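Local coordinates for protein alkaline phosphatase (Antarctic bacterium, PDB 2W5V) that probably hydrolyses phosphate monoesters, as zinc- and magnesium-dependent enzymes of the alkaline phosphatase family do, at residues Ala110-Ser113 and Ile114-Ala118; Ile154-Asp157 and Met158-Asp162; Gly170-Tyr173 and Phe174-Lys178. The protein carries 1 engineered substitution. All blocks are in the same frame, centred on the assembly; numbering follows the deposited sequence.

Contact 1 (Ala110-Ser113 and Ile114-Ala118); sequences AVKS and IVEIA
Ser-113 holds an extended backbone (psi 168°) just before helix 114-120 begins, and its carbonyl O accepts the helical bond from Ile-117 N at 3.0 Å. At this N-cap position serine suits its place because its hydroxyl can turn back over the first turn: OG takes the N-H of Glu-116 at 3.2 Å. In turn, Glu-116 OE1 accepts from Ser-113 N at 2.9 Å along a nearly straight N-H (166°), on the anti side of the carboxylate and somewhat out of its plane. The two reciprocal bonds make a capping box. A water donates to the same OE1 at 2.7 Å, while OE2 is bonded to His-144 NE2, so both carboxylate oxygens are engaged.

Lys-112 sends an extended chain, CG anti to its own N (chi1 -172°), across Ile-117 at about a right angle. Its CE presses on Ile-117 CG1 at a tight 3.5 Å, and NZ beyond it reaches Gln-375 O: the aliphatic part packs while the amine finds a carbonyl. Ile-114 and Ile-117 pack on helix 362-371, Val-115 and Ala-118 meet strand 124-129, and Ser-113 rests on the end of helix 86-93.

Contact 2 (Ile154-Asp157 and Met158-Asp162); sequences IAMD and MTESD
Met-156 O, near the end of helix 151-158, is taken up by Thr-159. The hydroxyl OG1 donates to Met-156 O at 2.7 Å, lying in the carbonyl plane, and the backbone N of Thr-159 adds a weak bond to the same oxygen. Threonine suits this spot because OG1, placed between its own backbone N and carbonyl carbon (chi1 80°), falls on that carbonyl, while the side chain also touches Val-183 and Leu-187 of helix 183-188. A valine in its place would probably leave Met-156 O with little more than the weak backbone bond.

Main-chain bonds, and one serine hydroxyl, serve the neighbouring groups. Met-158 N divides its proton between Ile-154 O at 3.1 Å and, weakly, Ala-155 O. Asp-157 O receives Glu-160 N at 2.9 Å, but the donor stands well above the carbonyl plane (62° out of it). Met-158 opens a type I turn that closes at Ser-161, its O accepting both Ser-161 N at 3.1 Å and Ser-161 OG at 2.8 Å; serine suits this corner because its short hydroxyl doubles the turn's bond.

The side chains of Asp-157 and Glu-160 run obliquely to each other, their carboxylate planes 51° apart, OD1 of the first lying 3.7 Å from OE1 of the second. Two like charges so near would probably repel, and a cation would be expected to ease this. Asp-157 does bind magnesium in a structure of this protein, with Glu-153 and His-144, although that site is unoccupied in this chain.

Contact 3 (Gly170-Tyr173 and Phe174-Lys178); sequences GLNY and FTKRK
Tyr-173, Asn-172 and Phe-174 carry most of this short helical turn; Tyr-173 and Asn-172 meet residues further along the chain, Phe-174 residues before it. Tyr-173 O is approached end-on by Arg-177 NH1 at 2.9 Å (C=O...N angle 173°), with the oxygen close to the guanidinium plane. A bend at chi3 (52°) turns the arginine chain so that NH1 reaches this oxygen, and the same NH1 also binds Glu-152 O, while NH2 makes a salt bridge to Asp-179.

Asn-172 O accepts from Lys-176 N at 2.9 Å. Its side-chain OD1 lies 3.6 Å from Lys-176 CD, the two side chains crossing at a slant, and ND2 is held by Glu-218, which also takes the tyrosine hydroxyl. Asparagine and tyrosine thus both suit a place beside one acidic partner.

Phe-174 turns its ring edge to Gly-170 O, CD2 standing 3.4 Å from that oxygen, and packs on helix 183-188 and Leu-214. Its backbone N shares Leu-171 O with Thr-175 N and Thr-175 OG1, three donors on one carbonyl. Gly-170, at positive phi (99°), and helix 172-175 directly follow strand 165-169 of the large, mostly parallel sheet, consistent with the alpha/beta core of the alkaline phosphatase family.

Overall arrangement
The contacts follow one another in series along the chain, the centres of contacts 1 and 2 and of contacts 2 and 3 each being 13 Å apart, whereas those of contacts 1 and 3 are 25 Å apart and the two do not touch. Asp-162 joins the first pair, its OD2 lying 3.8 Å from Glu-116 CG. Ala-155 joins the second, with CB 3.4 Å from Tyr-173 O. The vacant magnesium site of His-144, Glu-153 and Asp-157 lies near all three: Asp-157 belongs to contact 2, Glu-116 of contact 1 bonds to His-144, and the side chain of Arg-177 is about 6 Å from that of Glu-153. Contacts 2 and 3 lie away from the metal centre, the side chains of Ile-154 and Tyr-173 about 11 and 13 Å from a bound magnesium ion.

Contact 1 (Ala110-Ser113 and Ile114-Ala118)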
ATOM      1  N   ALA B 110      29.759   7.517 -12.636  1.00 21.15           N
ATOM      2  CA  ALA B 110      28.605   7.113 -13.432  1.00 23.48           C
ATOM      3  C   ALA B 110      28.397   5.603 -13.365  1.00 26.59           C
ATOM      4  O   ALA B 110      29.347   4.821 -13.246  1.00 23.25           O
ATOM      5  CB  ALA B 110      28.741   7.577 -14.876  1.00 26.36           C
ATOM      6  N   VAL B 111      27.139   5.200 -13.446  1.00 18.34           N
ATOM      7  CA  VAL B 111      26.799   3.794 -13.470  1.00 22.03           C
ATOM      8  C   VAL B 111      25.917   3.546 -14.697  1.00 26.12           C
ATOM      9  O   VAL B 111      25.155   4.425 -15.108  1.00 24.67           O
ATOM     10  CB  VAL B 111      26.120   3.361 -12.139  1.00 31.13           C
ATOM     11  CG1 VAL B 111      25.206   4.451 -11.629  1.00 35.55           C
ATOM     12  CG2 VAL B 111      25.354   2.070 -12.309  1.00 36.36           C
ATOM     13  N   LYS B 112      26.049   2.366 -15.296  1.00 22.88           N
ATOM     14  CA  LYS B 112      25.295   2.024 -16.501  1.00 24.33           C
ATOM     15  C   LYS B 112      23.794   1.923 -16.226  1.00 21.32           C
ATOM     16  O   LYS B 112      23.376   1.220 -15.312  1.00 22.87           O
ATOM     17  CB  LYS B 112      25.795   0.700 -17.065  1.00 25.27           C
ATOM     18  CG  LYS B 112      25.230   0.331 -18.427  1.00 28.62           C
ATOM     19  CD  LYS B 112      25.923  -0.927 -18.927  1.00 33.25           C
ATOM     20  CE  LYS B 112      25.524  -1.291 -20.348  1.00 36.49           C
ATOM     21  NZ  LYS B 112      26.184  -2.570 -20.759  1.00 38.62           N
ATOM     22  N   SER B 113      22.995   2.611 -17.039  1.00 20.61           N
ATOM     23  CA  SER B 113      21.541   2.660 -16.851  1.00 15.91           C
ATOM     24  C   SER B 113      20.791   1.644 -17.709  1.00 17.13           C
ATOM     25  O   SER B 113      21.350   1.058 -18.640  1.00 19.73           O
ATOM     26  CB  SER B 113      21.023   4.058 -17.188  1.00 21.96           C
ATOM     27  OG  SER B 113      20.846   4.193 -18.589  1.00 18.74           O
ATOM     28  N   ILE B 114      19.509   1.460 -17.407  1.00 17.98           N
ATOM     29  CA  ILE B 114      18.674   0.529 -18.160  1.00 18.16           C
ATOM     30  C   ILE B 114      18.491   1.007 -19.608  1.00 22.41           C
ATOM     31  O   ILE B 114      18.372   0.197 -20.528  1.00 21.14           O
ATOM     32  CB  ILE B 114      17.299   0.317 -17.471  1.00 19.49           C
ATOM     33  CG1 ILE B 114      16.575  -0.901 -18.067  1.00 21.51           C
ATOM     34  CG2 ILE B 114      16.471   1.568 -17.581  1.00 17.45           C
ATOM     35  CD1 ILE B 114      17.314  -2.220 -17.865  1.00 20.52           C
ATOM     36  N   VAL B 115      18.475   2.320 -19.813  1.00 17.64           N
ATOM     37  CA  VAL B 115      18.413   2.862 -21.171  1.00 16.59           C
ATOM     38  C   VAL B 115      19.686   2.535 -21.968  1.00 21.87           C
ATOM     39  O   VAL B 115      19.615   2.214 -23.157  1.00 18.78           O
ATOM     40  CB  VAL B 115      18.151   4.389 -21.158  1.00 12.77           C
ATOM     41  CG1 VAL B 115      18.386   5.005 -22.531  1.00 18.71           C
ATOM     42  CG2 VAL B 115      16.728   4.676 -20.677  1.00 16.69           C
ATOM     43  N   GLU B 116      20.848   2.625 -21.322  1.00 17.62           N
ATOM     44  CA  GLU B 116      22.105   2.291 -21.995  1.00 16.10           C
ATOM     45  C   GLU B 116      22.199   0.791 -22.302  1.00 20.20           C
ATOM     46  O   GLU B 116      22.703   0.391 -23.351  1.00 18.66           O
ATOM     47  CB  GLU B 116      23.305   2.771 -21.163  1.00 17.34           C
ATOM     48  CG  GLU B 116      23.404   4.295 -21.130  1.00 24.20           C
ATOM     49  CD  GLU B 116      24.311   4.846 -20.027  1.00 34.47           C
ATOM     50  OE1 GLU B 116      24.530   4.165 -19.000  1.00 27.41           O
ATOM     51  OE2 GLU B 116      24.789   5.989 -20.186  1.00 39.70           O
ATOM     52  N   ILE B 117      21.704  -0.035 -21.388  1.00 18.35           N
ATOM     53  CA  ILE B 117      21.597  -1.474 -21.632  1.00 14.73           C
ATOM     54  C   ILE B 117      20.617  -1.763 -22.773  1.00 15.41           C
ATOM     55  O   ILE B 117      20.894  -2.571 -23.662  1.00 18.06           O
ATOM     56  CB  ILE B 117      21.155  -2.214 -20.344  1.00 16.80           C
ATOM     57  CG1 ILE B 117      22.321  -2.239 -19.346  1.00 18.33           C
ATOM     58  CG2 ILE B 117      20.655  -3.626 -20.668  1.00 16.17           C
ATOM     59  CD1 ILE B 117      21.920  -2.623 -17.943  1.00 22.73           C
ATOM     60  N   ALA B 118      19.471  -1.090 -22.766  1.00 14.14           N
ATOM     61  CA  ALA B 118      18.480  -1.324 -23.810  1.00 19.55           C
ATOM     62  C   ALA B 118      19.097  -1.053 -25.185  1.00 24.15           C
ATOM     63  O   ALA B 118      18.959  -1.850 -26.121  1.00 21.47           O
ATOM     64  CB  ALA B 118      17.270  -0.441 -23.590  1.00 21.86           C
TER
HETATM   65  O   HOH W   1      26.900   4.948 -17.988  1.00 36.76           O

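Contact 2 (Ile154-Asp157 and Met158-Asp162)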
ATOM      1  N   ILE B 154      22.533  18.484 -17.749  1.00 17.33           N
ATOM      2  CA  ILE B 154      21.649  17.377 -18.075  1.00 15.67           C
ATOM      3  C   ILE B 154      21.100  17.505 -19.495  1.00 19.83           C
ATOM      4  O   ILE B 154      21.049  16.525 -20.242  1.00 20.30           O
ATOM      5  CB  ILE B 154      20.507  17.261 -17.040  1.00 15.29           C
ATOM      6  CG1 ILE B 154      21.063  16.646 -15.754  1.00 17.65           C
ATOM      7  CG2 ILE B 154      19.361  16.416 -17.589  1.00 18.75           C
ATOM      8  CD1 ILE B 154      20.189  16.833 -14.539  1.00 19.40           C
ATOM      9  N   ALA B 155      20.702  18.716 -19.871  1.00 17.68           N
ATOM     10  CA  ALA B 155      20.244  18.961 -21.234  1.00 19.59           C
ATOM     11  C   ALA B 155      21.328  18.601 -22.253  1.00 24.47           C
ATOM     12  O   ALA B 155      21.057  17.943 -23.259  1.00 22.00           O
ATOM     13  CB  ALA B 155      19.822  20.408 -21.399  1.00 22.64           C
ATOM     14  N   MET B 156      22.556  19.038 -22.000  1.00 22.65           N
ATOM     15  CA  MET B 156      23.662  18.675 -22.878  1.00 19.67           C
ATOM     16  C   MET B 156      23.867  17.156 -22.918  1.00 21.59           C
ATOM     17  O   MET B 156      24.204  16.610 -23.968  1.00 23.59           O
ATOM     18  CB  MET B 156      24.959  19.366 -22.443  1.00 18.12           C
ATOM     19  CG  MET B 156      26.132  19.070 -23.362  1.00 24.39           C
ATOM     20  SD  MET B 156      25.978  19.936 -24.940  1.00 36.86           S
ATOM     21  CE  MET B 156      26.088  21.638 -24.391  1.00 46.89           C
ATOM     22  N   ASP B 157      23.676  16.483 -21.781  1.00 23.31           N
ATOM     23  CA  ASP B 157      23.778  15.020 -21.726  1.00 21.77           C
ATOM     24  C   ASP B 157      22.769  14.341 -22.659  1.00 25.63           C
ATOM     25  O   ASP B 157      23.042  13.272 -23.214  1.00 22.46           O
ATOM     26  CB  ASP B 157      23.568  14.504 -20.297  1.00 19.93           C
ATOM     27  CG  ASP B 157      24.753  14.788 -19.382  1.00 32.73           C
ATOM     28  OD1 ASP B 157      25.855  15.113 -19.884  1.00 29.21           O
ATOM     29  OD2 ASP B 157      24.579  14.675 -18.148  1.00 29.05           O
ATOM     30  N   MET B 158      21.600  14.954 -22.816  1.00 21.83           N
ATOM     31  CA  MET B 158      20.585  14.416 -23.718  1.00 27.77           C
ATOM     32  C   MET B 158      21.165  14.215 -25.113  1.00 32.59           C
ATOM     33  O   MET B 158      20.903  13.208 -25.772  1.00 35.44           O
ATOM     34  CB  MET B 158      19.362  15.343 -23.778  1.00 28.34           C
ATOM     35  CG  MET B 158      18.311  14.946 -24.824  1.00 26.37           C
ATOM     36  SD  MET B 158      17.422  13.447 -24.365  1.00 32.91           S
ATOM     37  CE  MET B 158      16.246  14.110 -23.186  1.00 30.90           C
ATOM     38  N   THR B 159      21.970  15.173 -25.556  1.00 32.00           N
ATOM     39  CA  THR B 159      22.536  15.127 -26.897  1.00 39.52           C
ATOM     40  C   THR B 159      23.540  13.989 -27.067  1.00 38.71           C
ATOM     41  O   THR B 159      23.908  13.647 -28.190  1.00 44.65           O
ATOM     42  CB  THR B 159      23.208  16.473 -27.281  1.00 28.35           C
ATOM     43  OG1 THR B 159      24.512  16.553 -26.686  1.00 27.99           O
ATOM     44  CG2 THR B 159      22.346  17.646 -26.818  1.00 29.13           C
ATOM     45  N   GLU B 160      23.985  13.410 -25.955  1.00 35.47           N
ATOM     46  CA  GLU B 160      24.971  12.329 -25.996  1.00 37.66           C
ATOM     47  C   GLU B 160      24.336  10.995 -25.599  1.00 32.74           C
ATOM     48  O   GLU B 160      25.011   9.969 -25.510  1.00 29.65           O
ATOM     49  CB  GLU B 160      26.134  12.630 -25.049  1.00 49.78           C
ATOM     50  CG  GLU B 160      26.770  14.007 -25.223  1.00 67.50           C
ATOM     51  CD  GLU B 160      27.425  14.513 -23.941  1.00 80.04           C
ATOM     52  OE1 GLU B 160      27.419  13.769 -22.934  1.00 85.77           O
ATOM     53  OE2 GLU B 160      27.939  15.654 -23.935  1.00 81.42           O
ATOM     54  N   SER B 161      23.033  11.018 -25.350  1.00 28.26           N
ATOM     55  CA  SER B 161      22.344   9.835 -24.855  1.00 24.52           C
ATOM     56  C   SER B 161      21.907   8.922 -25.995  1.00 27.26           C
ATOM     57  O   SER B 161      22.047   9.263 -27.165  1.00 22.90           O
ATOM     58  CB  SER B 161      21.129  10.235 -24.013  1.00 29.39           C
ATOM     59  OG  SER B 161      20.080  10.721 -24.835  1.00 30.94           O
ATOM     60  N   ASP B 162      21.356   7.767 -25.636  1.00 36.76           N
ATOM     61  CA  ASP B 162      20.922   6.775 -26.612  1.00 39.69           C
ATOM     62  C   ASP B 162      19.424   6.888 -26.919  1.00 30.92           C
ATOM     63  O   ASP B 162      18.901   6.159 -27.762  1.00 31.04           O
ATOM     64  CB  ASP B 162      21.248   5.368 -26.101  1.00 49.36           C
ATOM     65  CG  ASP B 162      22.744   5.121 -25.979  1.00 56.51           C
ATOM     66  OD1 ASP B 162      23.451   5.262 -27.006  1.00 58.54           O
ATOM     67  OD2 ASP B 162      23.208   4.778 -24.863  1.00 47.67           O
TER

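Contact 3 (Gly170-Tyr173 and Phe174-Lys178)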
ATOM      1  N   GLY B 170      10.791  22.059 -20.697  1.00 24.70           N
ATOM      2  CA  GLY B 170      12.199  22.353 -20.496  1.00 21.99           C
ATOM      3  C   GLY B 170      12.933  22.987 -21.662  1.00 22.40           C
ATOM      4  O   GLY B 170      14.161  22.919 -21.734  1.00 28.20           O
ATOM      5  N   LEU B 171      12.203  23.621 -22.575  1.00 22.72           N
ATOM      6  CA  LEU B 171      12.846  24.280 -23.710  1.00 25.02           C
ATOM      7  C   LEU B 171      13.923  25.269 -23.256  1.00 24.78           C
ATOM      8  O   LEU B 171      14.934  25.464 -23.931  1.00 31.30           O
ATOM      9  CB  LEU B 171      11.811  24.988 -24.589  1.00 21.53           C
ATOM     10  CG  LEU B 171      12.326  25.597 -25.896  1.00 28.08           C
ATOM     11  CD1 LEU B 171      13.013  24.541 -26.757  1.00 25.70           C
ATOM     12  CD2 LEU B 171      11.185  26.246 -26.658  1.00 34.05           C
ATOM     13  N   ASN B 172      13.699  25.892 -22.106  1.00 27.22           N
ATOM     14  CA  ASN B 172      14.648  26.845 -21.548  1.00 28.26           C
ATOM     15  C   ASN B 172      16.058  26.276 -21.394  1.00 31.39           C
ATOM     16  O   ASN B 172      17.046  26.970 -21.638  1.00 30.86           O
ATOM     17  CB  ASN B 172      14.159  27.368 -20.191  1.00 29.08           C
ATOM     18  CG  ASN B 172      13.145  28.492 -20.324  1.00 32.50           C
ATOM     19  OD1 ASN B 172      12.918  29.016 -21.416  1.00 31.50           O
ATOM     20  ND2 ASN B 172      12.532  28.871 -19.204  1.00 30.94           N
ATOM     21  N   TYR B 173      16.156  25.017 -20.980  1.00 24.85           N
ATOM     22  CA  TYR B 173      17.463  24.408 -20.706  1.00 23.10           C
ATOM     23  C   TYR B 173      18.246  24.073 -21.977  1.00 25.12           C
ATOM     24  O   TYR B 173      19.438  23.750 -21.926  1.00 26.95           O
ATOM     25  CB  TYR B 173      17.288  23.191 -19.790  1.00 20.54           C
ATOM     26  CG  TYR B 173      16.578  23.591 -18.518  1.00 26.65           C
ATOM     27  CD1 TYR B 173      15.204  23.424 -18.381  1.00 25.61           C
ATOM     28  CD2 TYR B 173      17.274  24.196 -17.477  1.00 27.84           C
ATOM     29  CE1 TYR B 173      14.548  23.826 -17.226  1.00 29.76           C
ATOM     30  CE2 TYR B 173      16.628  24.594 -16.321  1.00 31.19           C
ATOM     31  CZ  TYR B 173      15.269  24.409 -16.202  1.00 30.21           C
ATOM     32  OH  TYR B 173      14.629  24.811 -15.054  1.00 34.20           O
ATOM     33  N   PHE B 174      17.575  24.187 -23.115  1.00 25.89           N
ATOM     34  CA  PHE B 174      18.201  23.952 -24.413  1.00 27.96           C
ATOM     35  C   PHE B 174      18.466  25.234 -25.219  1.00 31.40           C
ATOM     36  O   PHE B 174      19.409  25.291 -26.012  1.00 31.67           O
ATOM     37  CB  PHE B 174      17.340  22.996 -25.243  1.00 25.00           C
ATOM     38  CG  PHE B 174      17.267  21.607 -24.682  1.00 28.81           C
ATOM     39  CD1 PHE B 174      18.114  20.613 -25.144  1.00 25.34           C
ATOM     40  CD2 PHE B 174      16.356  21.295 -23.687  1.00 25.52           C
ATOM     41  CE1 PHE B 174      18.049  19.329 -24.625  1.00 26.35           C
ATOM     42  CE2 PHE B 174      16.287  20.012 -23.163  1.00 27.20           C
ATOM     43  CZ  PHE B 174      17.132  19.029 -23.635  1.00 24.39           C
ATOM     44  N   THR B 175      17.640  26.258 -25.027  1.00 31.80           N
ATOM     45  CA  THR B 175      17.703  27.433 -25.892  1.00 31.35           C
ATOM     46  C   THR B 175      17.843  28.771 -25.170  1.00 37.40           C
ATOM     47  O   THR B 175      17.990  29.807 -25.815  1.00 33.54           O
ATOM     48  CB  THR B 175      16.463  27.529 -26.790  1.00 36.74           C
ATOM     49  OG1 THR B 175      15.328  27.880 -25.991  1.00 39.27           O
ATOM     50  CG2 THR B 175      16.209  26.211 -27.497  1.00 43.35           C
ATOM     51  N   LYS B 176      17.771  28.758 -23.846  1.00 34.66           N
ATOM     52  CA  LYS B 176      17.925  29.986 -23.074  1.00 41.22           C
ATOM     53  C   LYS B 176      18.761  29.705 -21.839  1.00 36.72           C
ATOM     54  O   LYS B 176      18.286  29.818 -20.707  1.00 41.03           O
ATOM     55  CB  LYS B 176      16.558  30.570 -22.705  1.00 52.59           C
ATOM     56  CG  LYS B 176      15.710  30.920 -23.924  1.00 66.42           C
ATOM     57  CD  LYS B 176      14.350  31.479 -23.544  1.00 74.36           C
ATOM     58  CE  LYS B 176      13.483  31.671 -24.783  1.00 76.92           C
ATOM     59  NZ  LYS B 176      12.156  32.265 -24.457  1.00 78.67           N
ATOM     60  N   ARG B 177      20.014  29.332 -22.082  1.00 36.76           N
ATOM     61  CA  ARG B 177      20.915  28.857 -21.038  1.00 41.27           C
ATOM     62  C   ARG B 177      21.822  29.976 -20.544  1.00 50.05           C
ATOM     63  O   ARG B 177      22.058  30.958 -21.253  1.00 51.31           O
ATOM     64  CB  ARG B 177      21.771  27.709 -21.577  1.00 37.83           C
ATOM     65  CG  ARG B 177      20.975  26.535 -22.143  1.00 35.73           C
ATOM     66  CD  ARG B 177      21.798  25.717 -23.139  1.00 31.33           C
ATOM     67  NE  ARG B 177      23.091  25.313 -22.593  1.00 34.40           N
ATOM     68  CZ  ARG B 177      23.309  24.188 -21.915  1.00 29.42           C
ATOM     69  NH1 ARG B 177      22.316  23.332 -21.685  1.00 28.66           N
ATOM     70  NH2 ARG B 177      24.525  23.919 -21.462  1.00 29.72           N
ATOM     71  N   LYS B 178      22.335  29.824 -19.329  1.00 47.06           N
ATOM     72  CA  LYS B 178      23.247  30.808 -18.763  1.00 49.91           C
ATOM     73  C   LYS B 178      24.558  30.840 -19.545  1.00 54.07           C
ATOM     74  O   LYS B 178      25.227  31.870 -19.595  1.00 64.33           O
ATOM     75  CB  LYS B 178      23.518  30.513 -17.285  1.00 54.82           C
ATOM     76  CG  LYS B 178      22.268  30.365 -16.419  1.00 62.46           C
ATOM     77  CD  LYS B 178      21.767  31.694 -15.865  1.00 72.54           C
ATOM     78  CE  LYS B 178      20.801  32.387 -16.821  1.00 81.87           C
ATOM     79  NZ  LYS B 178      20.130  33.564 -16.189  1.00 86.43           N
TER